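Local coordinates for capsular polysaccharide biosynthesis protein (Vibrio cholerae, PDB 1XPJ) that is of unknown function but is probably a haloacid dehalogenase-like hydrolase linked to capsular polysaccharide biosynthesis, at residues K2-L8 against F41-T47; I30-R34 against H76-Y80; Y20-P25 against I68-W72; G10-Q14 against L24-I30. All coordinates share one frame; numbering follows the deposited sequence. Where two conformers were deposited one is given.

Interaction 1 of 4, residues K2-L8 against F41-T47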
loop_
_atom_site.group_PDB
_atom_site.type_symbol
_atom_site.label_atom_id
_atom_site.label_comp_id
_atom_site.label_asym_id
_atom_site.label_seq_id
_atom_site.Cartn_x
_atom_site.Cartn_y
_atom_site.Cartn_z
ATOM N N LYS A 2 16.551 7.880 11.904
ATOM C CA LYS A 2 15.936 9.174 11.664
ATOM C C LYS A 2 15.779 9.386 10.168
ATOM O O LYS A 2 16.702 9.142 9.396
ATOM C CB LYS A 2 16.726 10.326 12.329
ATOM C CG LYS A 2 18.215 10.364 11.993
ATOM C CD LYS A 2 18.896 11.584 12.595
ATOM C CE LYS A 2 19.983 11.180 13.581
ATOM N NZ LYS A 2 21.347 11.360 13.007
ATOM N N LYS A 3 14.585 9.817 9.781
ATOM C CA LYS A 3 14.211 9.986 8.380
ATOM C C LYS A 3 13.614 11.375 8.123
ATOM O O LYS A 3 12.862 11.907 8.945
ATOM C CB LYS A 3 13.163 8.932 7.961
ATOM C CG LYS A 3 13.682 7.508 7.782
ATOM C CD LYS A 3 12.680 6.673 6.975
ATOM C CE LYS A 3 12.148 5.479 7.753
ATOM N NZ LYS A 3 12.151 4.216 6.951
ATOM N N LEU A 4 13.946 11.944 6.971
ATOM C CA LEU A 4 13.156 13.013 6.411
ATOM C C LEU A 4 12.225 12.384 5.399
ATOM O O LEU A 4 12.657 11.605 4.528
ATOM C CB LEU A 4 14.022 14.074 5.737
ATOM C CG LEU A 4 15.064 14.799 6.585
ATOM C CD1 LEU A 4 15.755 15.887 5.769
ATOM C CD2 LEU A 4 14.438 15.362 7.884
ATOM N N ILE A 5 10.940 12.712 5.538
ATOM C CA ILE A 5 9.935 12.353 4.560
ATOM C C ILE A 5 9.641 13.611 3.732
ATOM O O ILE A 5 9.075 14.597 4.236
ATOM C CB ILE A 5 8.676 11.775 5.264
ATOM C CG1 ILE A 5 9.076 10.768 6.351
ATOM C CG2 ILE A 5 7.694 11.150 4.251
ATOM C CD1 ILE A 5 9.872 9.561 5.850
ATOM N N VAL A 6 10.036 13.560 2.461
ATOM C CA VAL A 6 10.079 14.742 1.608
ATOM C C VAL A 6 9.141 14.624 0.416
ATOM O O VAL A 6 9.263 13.692 -0.405
ATOM C CB VAL A 6 11.503 14.975 1.048
ATOM C CG1 VAL A 6 11.598 16.342 0.368
ATOM C CG2 VAL A 6 12.561 14.806 2.159
ATOM N N ASP A 7 8.221 15.575 0.319
ATOM C CA ASP A 7 7.325 15.693 -0.823
ATOM C C ASP A 7 8.167 16.057 -2.062
ATOM O O ASP A 7 9.319 16.499 -1.931
ATOM C CB ASP A 7 6.295 16.774 -0.509
ATOM C CG ASP A 7 5.166 16.844 -1.519
ATOM O OD1 ASP A 7 4.688 15.803 -2.001
ATOM O OD2 ASP A 7 4.669 17.937 -1.877
ATOM N N LEU A 8 7.617 15.869 -3.263
ATOM C CA LEU A 8 8.416 16.094 -4.457
ATOM C C LEU A 8 8.039 17.403 -5.146
ATOM O O LEU A 8 8.859 18.318 -5.181
ATOM C CB LEU A 8 8.306 14.890 -5.400
ATOM C CG LEU A 8 8.899 14.894 -6.810
ATOM C CD1 LEU A 8 10.405 15.126 -6.809
ATOM C CD2 LEU A 8 8.569 13.547 -7.454
ATOM N N PHE A 41 20.740 11.453 8.501
ATOM C CA PHE A 41 19.316 11.318 8.166
ATOM C C PHE A 41 19.133 10.569 6.855
ATOM O O PHE A 41 19.795 10.879 5.866
ATOM C CB PHE A 41 18.663 12.687 7.960
ATOM C CG PHE A 41 18.348 13.429 9.220
ATOM C CD1 PHE A 41 17.054 13.417 9.747
ATOM C CD2 PHE A 41 19.322 14.183 9.862
ATOM C CE1 PHE A 41 16.746 14.126 10.921
ATOM C CE2 PHE A 41 19.026 14.894 11.027
ATOM C CZ PHE A 41 17.742 14.862 11.559
ATOM N N GLU A 42 18.192 9.628 6.834
ATOM C CA GLU A 42 17.777 8.954 5.620
ATOM C C GLU A 42 16.752 9.819 4.894
ATOM O O GLU A 42 15.907 10.447 5.546
ATOM C CB GLU A 42 17.153 7.605 5.959
ATOM C CG GLU A 42 18.099 6.616 6.641
ATOM C CD GLU A 42 17.355 5.433 7.261
ATOM O OE1 GLU A 42 16.463 4.870 6.581
ATOM O OE2 GLU A 42 17.646 5.064 8.429
ATOM N N ILE A 43 16.812 9.858 3.559
ATOM C CA ILE A 43 15.912 10.714 2.792
ATOM C C ILE A 43 14.861 9.879 2.041
ATOM O O ILE A 43 15.208 9.061 1.172
ATOM C CB ILE A 43 16.708 11.578 1.768
ATOM C CG1 ILE A 43 17.958 12.263 2.386
ATOM C CG2 ILE A 43 15.756 12.513 0.992
ATOM C CD1 ILE A 43 17.728 13.405 3.341
ATOM N N VAL A 44 13.586 10.107 2.346
ATOM C CA VAL A 44 12.494 9.379 1.691
ATOM C C VAL A 44 11.653 10.345 0.846
ATOM O O VAL A 44 10.987 11.230 1.384
ATOM C CB VAL A 44 11.583 8.652 2.729
ATOM C CG1 VAL A 44 10.389 7.969 2.044
ATOM C CG2 VAL A 44 12.382 7.636 3.576
ATOM N N ILE A 45 11.690 10.184 -0.469
ATOM C CA ILE A 45 10.841 10.963 -1.340
ATOM C C ILE A 45 9.470 10.266 -1.367
ATOM O O ILE A 45 9.377 9.081 -1.676
ATOM C CB ILE A 45 11.454 11.066 -2.775
ATOM C CG1 ILE A 45 12.959 11.362 -2.745
ATOM C CG2 ILE A 45 10.667 12.053 -3.655
ATOM C CD1 ILE A 45 13.374 12.698 -2.177
ATOM N N SER A 46 8.421 11.003 -1.015
ATOM C CA SER A 46 7.073 10.467 -0.903
ATOM C C SER A 46 6.207 11.392 -1.714
ATOM O O SER A 46 6.223 12.590 -1.472
ATOM C CB SER A 46 6.642 10.530 0.558
ATOM O OG SER A 46 5.662 9.564 0.872
ATOM N N THR A 47 5.473 10.885 -2.689
ATOM C CA THR A 47 4.763 11.782 -3.602
ATOM C C THR A 47 3.417 11.248 -4.051
ATOM O O THR A 47 3.257 10.040 -4.262
ATOM C CB THR A 47 5.640 12.108 -4.841
ATOM O OG1 THR A 47 4.860 12.815 -5.825
ATOM C CG2 THR A 47 6.055 10.818 -5.564
HETATM O O HOH W 1 18.736 6.809 10.155
HETATM O O HOH W 2 4.727 15.457 -5.143
#
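K2 lies across the ring of F41 beside the parallel strands 3-6 and 42-47. In the conformer described, one of two modelled, CB meets F41 CD1 at 4.0 Å, CG stays beside that ring atom, and CD comes over the middle of the ring, 3.5 Å from the F41 centroid and 6° off the normal, a CH-pi contact. NZ lies farther off and adds at most a weak cation-pi attraction. The chi1 of 52°, with CG between the backbone N and the carbonyl carbon, turns the chain to this face. L4 reaches the same ring obliquely through CD2, with 3.8 Å to F41 CD1. The backbones pair in parallel: K2 O takes E42 N, L4 bonds E42 O and V44 N, and V6 bonds V44 O and S46 N. On the face with K3, I5 CD1 rests on V44 CB at 3.7 Å; on the other, L4, V6, I43 and I45 meet helix 27-38 or the loop at L12. A water accepts from K2 N and donates to E42 OE2. This is the pairing of a beta-alpha-beta unit, and L4, I5 and V6 also pair with a strand of the second subunit. Main-chain hydrogen bonds thus join the strands, while apolar contacts line both faces.

Interaction 2 of 4, residues I30-R34 against H76-Y80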
loop_
_atom_site.group_PDB
_atom_site.type_symbol
_atom_site.label_atom_id
_atom_site.label_comp_id
_atom_site.label_asym_id
_atom_site.label_seq_id
_atom_site.Cartn_x
_atom_site.Cartn_y
_atom_site.Cartn_z
ATOM N N ILE A 30 17.117 21.351 -1.893
ATOM C CA ILE A 30 17.963 20.188 -2.176
ATOM C C ILE A 30 19.318 20.237 -1.448
ATOM O O ILE A 30 19.767 19.230 -0.881
ATOM C CB ILE A 30 18.177 20.010 -3.700
ATOM C CG1 ILE A 30 16.829 19.862 -4.424
ATOM C CG2 ILE A 30 19.056 18.794 -3.977
ATOM C CD1 ILE A 30 16.978 19.747 -5.933
ATOM N N GLU A 31 19.963 21.399 -1.462
ATOM C CA GLU A 31 21.232 21.583 -0.751
ATOM C C GLU A 31 21.073 21.296 0.752
ATOM O O GLU A 31 21.949 20.684 1.385
ATOM C CB GLU A 31 21.791 22.990 -0.996
ATOM C CG GLU A 31 23.189 23.243 -0.419
ATOM C CD GLU A 31 24.286 22.363 -1.032
ATOM O OE1 GLU A 31 24.159 21.945 -2.204
ATOM O OE2 GLU A 31 25.289 22.090 -0.334
ATOM N N GLN A 32 19.939 21.713 1.308
ATOM C CA GLN A 32 19.660 21.412 2.705
ATOM C C GLN A 32 19.489 19.893 2.939
ATOM O O GLN A 32 19.936 19.372 3.959
ATOM C CB GLN A 32 18.483 22.233 3.228
ATOM C CG GLN A 32 18.354 22.222 4.749
ATOM C CD GLN A 32 19.265 23.219 5.451
ATOM O OE1 GLN A 32 20.480 23.184 5.282
ATOM N NE2 GLN A 32 18.679 24.110 6.240
ATOM N N LEU A 33 18.879 19.190 1.984
ATOM C CA LEU A 33 18.770 17.728 2.039
ATOM C C LEU A 33 20.152 17.078 2.136
ATOM O O LEU A 33 20.336 16.107 2.873
ATOM C CB LEU A 33 18.012 17.178 0.814
ATOM C CG LEU A 33 16.893 16.155 0.942
ATOM C CD1 LEU A 33 15.975 16.488 2.103
ATOM C CD2 LEU A 33 16.105 16.113 -0.358
ATOM N N ARG A 34 21.117 17.613 1.388
ATOM C CA ARG A 34 22.507 17.126 1.420
ATOM C C ARG A 34 23.158 17.269 2.813
ATOM O O ARG A 34 23.877 16.370 3.276
ATOM C CB ARG A 34 23.356 17.861 0.374
ATOM C CG ARG A 34 23.056 17.496 -1.073
ATOM C CD ARG A 34 24.244 17.667 -2.011
ATOM N NE ARG A 34 23.850 17.551 -3.412
ATOM C CZ ARG A 34 23.578 18.581 -4.211
ATOM N NH1 ARG A 34 23.656 19.827 -3.761
ATOM N NH2 ARG A 34 23.222 18.364 -5.467
ATOM N N HIS A 76 19.542 15.913 -11.028
ATOM C CA HIS A 76 19.728 17.064 -10.161
ATOM C C HIS A 76 20.488 16.772 -8.871
ATOM O O HIS A 76 20.571 17.628 -7.989
ATOM C CB HIS A 76 18.375 17.725 -9.908
ATOM C CG HIS A 76 17.781 18.310 -11.150
ATOM N ND1 HIS A 76 18.356 19.371 -11.816
ATOM C CD2 HIS A 76 16.698 17.951 -11.879
ATOM C CE1 HIS A 76 17.639 19.656 -12.890
ATOM N NE2 HIS A 76 16.630 18.806 -12.954
ATOM N N GLN A 77 21.071 15.574 -8.791
ATOM C CA GLN A 77 21.930 15.180 -7.670
ATOM C C GLN A 77 21.176 15.302 -6.346
ATOM O O GLN A 77 21.694 15.845 -5.364
ATOM C CB GLN A 77 23.240 16.007 -7.641
ATOM C CG GLN A 77 23.906 16.201 -9.014
ATOM C CD GLN A 77 25.063 15.248 -9.252
ATOM O OE1 GLN A 77 26.202 15.683 -9.447
ATOM N NE2 GLN A 77 24.778 13.950 -9.240
ATOM N N VAL A 78 19.933 14.825 -6.331
ATOM C CA VAL A 78 19.136 14.814 -5.114
ATOM C C VAL A 78 19.427 13.497 -4.405
ATOM O O VAL A 78 19.263 12.428 -4.998
ATOM C CB VAL A 78 17.641 14.940 -5.410
ATOM C CG1 VAL A 78 16.828 15.177 -4.108
ATOM C CG2 VAL A 78 17.397 16.037 -6.423
ATOM N N PRO A 79 19.902 13.562 -3.158
ATOM C CA PRO A 79 20.169 12.338 -2.398
ATOM C C PRO A 79 18.826 11.737 -1.992
ATOM O O PRO A 79 17.869 12.482 -1.696
ATOM C CB PRO A 79 20.964 12.836 -1.181
ATOM C CG PRO A 79 20.615 14.286 -1.028
ATOM C CD PRO A 79 20.190 14.783 -2.376
ATOM N N TYR A 80 18.733 10.412 -2.037
ATOM C CA TYR A 80 17.520 9.715 -1.619
ATOM C C TYR A 80 17.894 8.280 -1.325
ATOM O O TYR A 80 18.703 7.691 -2.032
ATOM C CB TYR A 80 16.392 9.804 -2.683
ATOM C CG TYR A 80 16.729 9.152 -4.010
ATOM C CD1 TYR A 80 16.343 7.829 -4.287
ATOM C CD2 TYR A 80 17.462 9.848 -4.983
ATOM C CE1 TYR A 80 16.681 7.208 -5.527
ATOM C CE2 TYR A 80 17.802 9.257 -6.209
ATOM C CZ TYR A 80 17.413 7.936 -6.475
ATOM O OH TYR A 80 17.755 7.365 -7.686
#
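Helix 27-38 packs here against the turn that ends helix 66-75 and leads into strand 82-85. That turn is a Schellman motif with Q77, at positive phi, as its C-prime residue: V78 N bonds back to L73 O and Q77 N to D74 O. I30 meets V78 through two branches: CD1 comes to 3.8 Å from V78 CG2, and I30 CG2 touches the same methyl at 4.0 Å, the two side chains crossing at about a right angle. L33 CD2 takes the other methyl of the valine, V78 CG1, at 3.9 Å. One turn on from I30, R34 CG lies 4.0 Å from P79 CG, and the chain beyond it, in one of two modelled conformers, runs extended, chi2 -152° and chi3 -169°, to carry the guanidinium to the Q77 carbonyl. R34 NH2 gives Q77 O a weak bond of 2.9 Å, with 130° at the hydrogen. R34 NH1 turns back along its own helix into a salt bridge with E31 OE1, at 2.7 Å, whose hydrogen bond is weak. L33 is also packed on L4 and V6 of strand 3-6 and on I43. The polar link at the rim is therefore slight, and the packing of buried I30, L33 and V78 carries the contact.

Interaction 3 of 4, residues Y20-P25 against I68-W72; sequences YRNVLP and IITEW
W72 NE1 donates to V23 O at 3.0 Å, a polar link between helix 66-75 and the loop that leads into helix 27-38. The carbonyl oxygen lies 4° out of the indole plane, the N-H...O angle is 157°, and the donor is tilted from the carbonyl plane. With W72 CG anti to the backbone N, the indole reaches toward the loop 20-25, where two more carbonyls meet W72 CD1: R21 O lies at the ring edge, 3.5 Å away, and Y20 O approaches obliquely to 3.4 Å. V23 CG1 packs on W72 CE2 and P25 CB on W72 CZ2. This loop follows the strand end with a DxDx(T/V) sequence, as in haloacid dehalogenase-like hydrolases. Farther along, R21 NH1 and E71 OE1 form a salt bridge; its modelled length is too short to be taken literally, and the guanidinium and carboxylate planes stand 59° apart. One face of the same guanidinium is covered by I68 CG1, 3.4 Å above its plane and off toward the rim, while I68 CG2 touches Y20 CB at 3.9 Å. Y20 OH bonds O3 of a bound tartrate, probably from the crystallisation liquor. L24 N is satisfied by N16 OD1.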
loop_
_atom_site.group_PDB
_atom_site.type_symbol
_atom_site.label_atom_id
_atom_site.label_comp_id
_atom_site.label_asym_id
_atom_site.label_seq_id
_atom_site.Cartn_x
_atom_site.Cartn_y
_atom_site.Cartn_z
ATOM N N TYR A 20 7.141 17.016 -16.214
ATOM C CA TYR A 20 7.967 16.629 -15.053
ATOM C C TYR A 20 9.465 16.350 -15.355
ATOM O O TYR A 20 10.316 16.593 -14.506
ATOM C CB TYR A 20 7.341 15.470 -14.260
ATOM C CG TYR A 20 5.986 15.777 -13.647
ATOM C CD1 TYR A 20 5.793 16.901 -12.806
ATOM C CD2 TYR A 20 4.898 14.949 -13.896
ATOM C CE1 TYR A 20 4.563 17.176 -12.248
ATOM C CE2 TYR A 20 3.658 15.222 -13.338
ATOM C CZ TYR A 20 3.499 16.328 -12.514
ATOM O OH TYR A 20 2.257 16.573 -11.986
ATOM N N ARG A 21 9.783 15.844 -16.545
ATOM C CA ARG A 21 11.130 15.706 -17.061
ATOM C C ARG A 21 11.959 16.971 -16.901
ATOM O O ARG A 21 13.109 16.939 -16.564
ATOM C CB ARG A 21 11.080 15.275 -18.518
ATOM C CG ARG A 21 11.949 14.034 -18.728
ATOM C CD ARG A 21 12.095 13.651 -20.194
ATOM N NE ARG A 21 11.149 12.592 -20.540
ATOM C CZ ARG A 21 11.351 11.386 -19.984
ATOM N NH1 ARG A 21 12.348 11.214 -19.130
ATOM N NH2 ARG A 21 10.640 10.335 -20.404
ATOM N N ASN A 22 11.346 18.111 -17.212
ATOM C CA ASN A 22 12.049 19.373 -17.348
ATOM C C ASN A 22 11.704 20.441 -16.308
ATOM O O ASN A 22 12.010 21.617 -16.462
ATOM C CB ASN A 22 11.741 19.863 -18.771
ATOM C CG ASN A 22 12.522 19.034 -19.761
ATOM O OD1 ASN A 22 13.755 19.058 -19.785
ATOM N ND2 ASN A 22 11.788 18.275 -20.590
ATOM N N VAL A 23 11.087 19.940 -15.225
ATOM C CA VAL A 23 10.782 20.961 -14.186
ATOM C C VAL A 23 12.051 21.489 -13.410
ATOM O O VAL A 23 13.057 20.829 -13.198
ATOM C CB VAL A 23 9.670 20.331 -13.320
ATOM C CG1 VAL A 23 10.234 19.436 -12.248
ATOM C CG2 VAL A 23 8.788 21.380 -12.687
ATOM N N LEU A 24 12.039 22.807 -13.053
ATOM C CA LEU A 24 13.180 23.391 -12.366
ATOM C C LEU A 24 13.216 22.990 -10.871
ATOM O O LEU A 24 12.199 22.842 -10.244
ATOM C CB LEU A 24 13.089 24.902 -12.434
ATOM C CG LEU A 24 13.247 25.506 -13.834
ATOM C CD1 LEU A 24 13.059 27.029 -13.879
ATOM C CD2 LEU A 24 14.633 25.239 -14.430
ATOM N N PRO A 25 14.488 22.711 -10.541
ATOM C CA PRO A 25 14.871 22.437 -9.138
ATOM C C PRO A 25 14.813 23.672 -8.195
ATOM O O PRO A 25 15.192 24.770 -8.564
ATOM C CB PRO A 25 16.284 21.877 -9.164
ATOM C CG PRO A 25 16.907 22.405 -10.460
ATOM C CD PRO A 25 15.681 22.646 -11.376
ATOM N N ILE A 68 10.462 8.630 -14.520
ATOM C CA ILE A 68 10.734 10.060 -14.675
ATOM C C ILE A 68 11.145 10.728 -13.376
ATOM O O ILE A 68 11.964 11.644 -13.395
ATOM C CB ILE A 68 9.531 10.787 -15.328
ATOM C CG1 ILE A 68 9.579 10.583 -16.837
ATOM C CG2 ILE A 68 9.522 12.297 -15.021
ATOM C CD1 ILE A 68 8.236 10.746 -17.518
ATOM N N ILE A 69 10.601 10.258 -12.251
ATOM C CA ILE A 69 11.030 10.740 -10.946
ATOM C C ILE A 69 12.511 10.428 -10.703
ATOM O O ILE A 69 13.293 11.322 -10.367
ATOM C CB ILE A 69 10.165 10.142 -9.823
ATOM C CG1 ILE A 69 8.730 10.669 -9.900
ATOM C CG2 ILE A 69 10.809 10.374 -8.425
ATOM C CD1 ILE A 69 7.767 9.898 -9.011
ATOM N N THR A 70 12.893 9.167 -10.867
ATOM C CA THR A 70 14.260 8.762 -10.558
ATOM C C THR A 70 15.246 9.468 -11.473
ATOM O O THR A 70 16.224 10.043 -11.009
ATOM C CB THR A 70 14.415 7.226 -10.625
ATOM O OG1 THR A 70 14.453 6.792 -11.987
ATOM C CG2 THR A 70 13.191 6.531 -10.030
ATOM N N GLU A 71 14.963 9.437 -12.769
ATOM C CA GLU A 71 15.755 10.167 -13.755
ATOM C C GLU A 71 15.971 11.628 -13.328
ATOM O O GLU A 71 17.044 12.109 -13.351
ATOM C CB GLU A 71 15.079 10.084 -15.138
ATOM C CG GLU A 71 15.884 10.793 -16.227
ATOM C CD GLU A 71 15.121 10.907 -17.533
ATOM O OE1 GLU A 71 14.187 11.739 -17.609
ATOM O OE2 GLU A 71 15.467 10.167 -18.479
ATOM N N TRP A 72 14.897 12.309 -12.919
ATOM C CA TRP A 72 14.973 13.701 -12.498
ATOM C C TRP A 72 15.800 13.884 -11.224
ATOM O O TRP A 72 16.642 14.786 -11.142
ATOM C CB TRP A 72 13.571 14.286 -12.323
ATOM C CG TRP A 72 13.550 15.760 -12.104
ATOM C CD1 TRP A 72 13.419 16.736 -13.064
ATOM C CD2 TRP A 72 13.673 16.449 -10.849
ATOM N NE1 TRP A 72 13.436 17.981 -12.480
ATOM C CE2 TRP A 72 13.592 17.838 -11.122
ATOM C CE3 TRP A 72 13.822 16.035 -9.509
ATOM C CZ2 TRP A 72 13.659 18.814 -10.105
ATOM C CZ3 TRP A 72 13.888 17.004 -8.503
ATOM C CH2 TRP A 72 13.807 18.378 -8.808
#

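Interaction 4 of 4, residues G10-Q14 against L24-I30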
loop_
_atom_site.group_PDB
_atom_site.type_symbol
_atom_site.label_atom_id
_atom_site.label_comp_id
_atom_site.label_asym_id
_atom_site.label_seq_id
_atom_site.Cartn_x
_atom_site.Cartn_y
_atom_site.Cartn_z
ATOM N N GLY A 10 6.751 20.931 -5.713
ATOM C CA GLY A 10 6.575 22.115 -4.894
ATOM C C GLY A 10 7.553 22.192 -3.733
ATOM O O GLY A 10 7.724 23.257 -3.142
ATOM N N THR A 11 8.186 21.065 -3.406
ATOM C CA THR A 11 9.155 21.013 -2.314
ATOM C C THR A 11 10.543 20.904 -2.896
ATOM O O THR A 11 11.414 21.707 -2.573
ATOM C CB THR A 11 8.875 19.795 -1.397
ATOM O OG1 THR A 11 7.707 20.061 -0.624
ATOM C CG2 THR A 11 9.967 19.622 -0.329
ATOM N N LEU A 12 10.748 19.906 -3.753
ATOM C CA LEU A 12 12.013 19.769 -4.463
ATOM C C LEU A 12 11.968 20.461 -5.836
ATOM O O LEU A 12 13.012 20.674 -6.450
ATOM C CB LEU A 12 12.388 18.294 -4.594
ATOM C CG LEU A 12 13.252 17.650 -3.504
ATOM C CD1 LEU A 12 13.224 18.415 -2.193
ATOM C CD2 LEU A 12 12.858 16.195 -3.277
ATOM N N THR A 13 10.760 20.821 -6.294
ATOM C CA THR A 13 10.560 21.464 -7.596
ATOM C C THR A 13 9.864 22.825 -7.469
ATOM O O THR A 13 9.128 23.069 -6.503
ATOM C CB THR A 13 9.777 20.543 -8.617
ATOM O OG1 THR A 13 8.362 20.711 -8.454
ATOM C CG2 THR A 13 10.002 19.041 -8.363
ATOM N N GLN A 14 10.099 23.693 -8.452
ATOM C CA GLN A 14 9.470 25.004 -8.506
ATOM C C GLN A 14 8.088 24.935 -9.139
ATOM O O GLN A 14 7.404 25.962 -9.274
ATOM C CB GLN A 14 10.348 25.978 -9.295
ATOM C CG GLN A 14 11.682 26.272 -8.629
ATOM C CD GLN A 14 12.536 27.261 -9.391
ATOM O OE1 GLN A 14 12.034 28.049 -10.190
ATOM N NE2 GLN A 14 13.836 27.226 -9.140
ATOM N N LEU A 24 12.039 22.807 -13.053
ATOM C CA LEU A 24 13.180 23.391 -12.366
ATOM C C LEU A 24 13.216 22.990 -10.871
ATOM O O LEU A 24 12.199 22.842 -10.244
ATOM C CB LEU A 24 13.089 24.902 -12.434
ATOM C CG LEU A 24 13.247 25.506 -13.834
ATOM C CD1 LEU A 24 13.059 27.029 -13.879
ATOM C CD2 LEU A 24 14.633 25.239 -14.430
ATOM N N PRO A 25 14.488 22.711 -10.541
ATOM C CA PRO A 25 14.871 22.437 -9.138
ATOM C C PRO A 25 14.813 23.672 -8.195
ATOM O O PRO A 25 15.192 24.770 -8.564
ATOM C CB PRO A 25 16.284 21.877 -9.164
ATOM C CG PRO A 25 16.907 22.405 -10.460
ATOM C CD PRO A 25 15.681 22.646 -11.376
ATOM N N ARG A 26 14.339 23.413 -6.952
ATOM C CA ARG A 26 14.544 24.256 -5.780
ATOM C C ARG A 26 15.855 23.908 -5.113
ATOM O O ARG A 26 15.949 22.956 -4.363
ATOM C CB ARG A 26 13.387 24.071 -4.786
ATOM C CG ARG A 26 12.095 24.668 -5.215
ATOM C CD ARG A 26 11.097 24.771 -4.056
ATOM N NE ARG A 26 11.486 25.840 -3.132
ATOM C CZ ARG A 26 10.616 26.158 -2.157
ATOM N NH1 ARG A 26 9.459 25.523 -2.065
ATOM N NH2 ARG A 26 10.944 27.092 -1.261
ATOM N N LEU A 27 16.867 24.644 -5.568
ATOM C CA LEU A 27 18.269 24.390 -5.209
ATOM C C LEU A 27 18.611 24.552 -3.724
ATOM O O LEU A 27 19.391 23.772 -3.171
ATOM C CB LEU A 27 19.213 25.253 -6.054
ATOM C CG LEU A 27 19.276 25.010 -7.567
ATOM C CD1 LEU A 27 19.977 26.197 -8.258
ATOM C CD2 LEU A 27 19.939 23.667 -7.942
ATOM N N ASP A 28 18.048 25.568 -3.080
ATOM C CA ASP A 28 18.267 25.751 -1.644
ATOM C C ASP A 28 17.716 24.559 -0.832
ATOM O O ASP A 28 18.375 24.080 0.096
ATOM C CB ASP A 28 17.692 27.090 -1.159
ATOM C CG ASP A 28 16.202 27.253 -1.466
ATOM O OD1 ASP A 28 15.631 26.456 -2.239
ATOM O OD2 ASP A 28 15.508 28.164 -0.977
ATOM N N VAL A 29 16.533 24.064 -1.207
ATOM C CA VAL A 29 15.906 22.936 -0.499
ATOM C C VAL A 29 16.732 21.663 -0.654
ATOM O O VAL A 29 17.011 20.980 0.337
ATOM C CB VAL A 29 14.434 22.674 -0.954
ATOM C CG1 VAL A 29 13.935 21.346 -0.415
ATOM C CG2 VAL A 29 13.496 23.819 -0.520
ATOM N N ILE A 30 17.117 21.351 -1.893
ATOM C CA ILE A 30 17.963 20.188 -2.176
ATOM C C ILE A 30 19.318 20.237 -1.448
ATOM O O ILE A 30 19.767 19.230 -0.881
ATOM C CB ILE A 30 18.177 20.010 -3.700
ATOM C CG1 ILE A 30 16.829 19.862 -4.424
ATOM C CG2 ILE A 30 19.056 18.794 -3.977
ATOM C CD1 ILE A 30 16.978 19.747 -5.933
#
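R26 grips the loop 10-14 at two points, with its backbone and, in one of two modelled conformers, with its guanidinium. R26 N donates to L12 O at 3.1 Å, nearly straight at 170° although it stands above the carbonyl plane, and R26 NH1 reaches G10 O, also at 3.1 Å, with that oxygen within the guanidinium plane. The bend at chi3 (73°) turns the arginine chain past T11 O, which sits 3.4 Å from R26 CD. Q14 holds the other flank: its N bonds L24 O at 2.9 Å, and its side-chain NE2 bonds P25 O at the same length, coming from above that carbonyl plane. T13 and P25 form a single backbone bridge. R26 is at the N-cap position of helix 27-38, so the pairing joins the start of the helix to the loop after strand 3-6, which carries T11 of a DxDx(T/V) sequence like that of haloacid dehalogenase-like hydrolases. Inside the first helical turn, V29 CG1 presses on L12 CD1 at 3.5 Å and on T11 O. The loop itself is braced by G10 N, which donates to T13 OG1 at 3.2 Å. Farther out, P104 of helix 104-109 packs on T11, R26 and V29, while I97 of the second subunit touches T11.

In the fold
Interaction 1 forms the parallel core of the sheet. Interaction 2 lies about 11 Å from it between centres and joins it by packing, L4 CD1 to L33 CD1 at 3.7 Å. Interaction 3, about 17 Å away between centres, still touches it where L8 CD2 meets I69 CG1 at 3.8 Å. Interaction 4 is nested inside the chain loop that interaction 1 closes, with V6 CG1 3.7 Å from L12 CD1. I30 belongs to interactions 2 and 4, L24 and P25 to 3 and 4; W72 CH2 comes 3.4 Å from L12 O. D7 and T11 belong to the DxDx(T/V) sequence, and Y20, whose OH binds the tartrate, touches D9, consistent with a pocket at the end of strand 3-6.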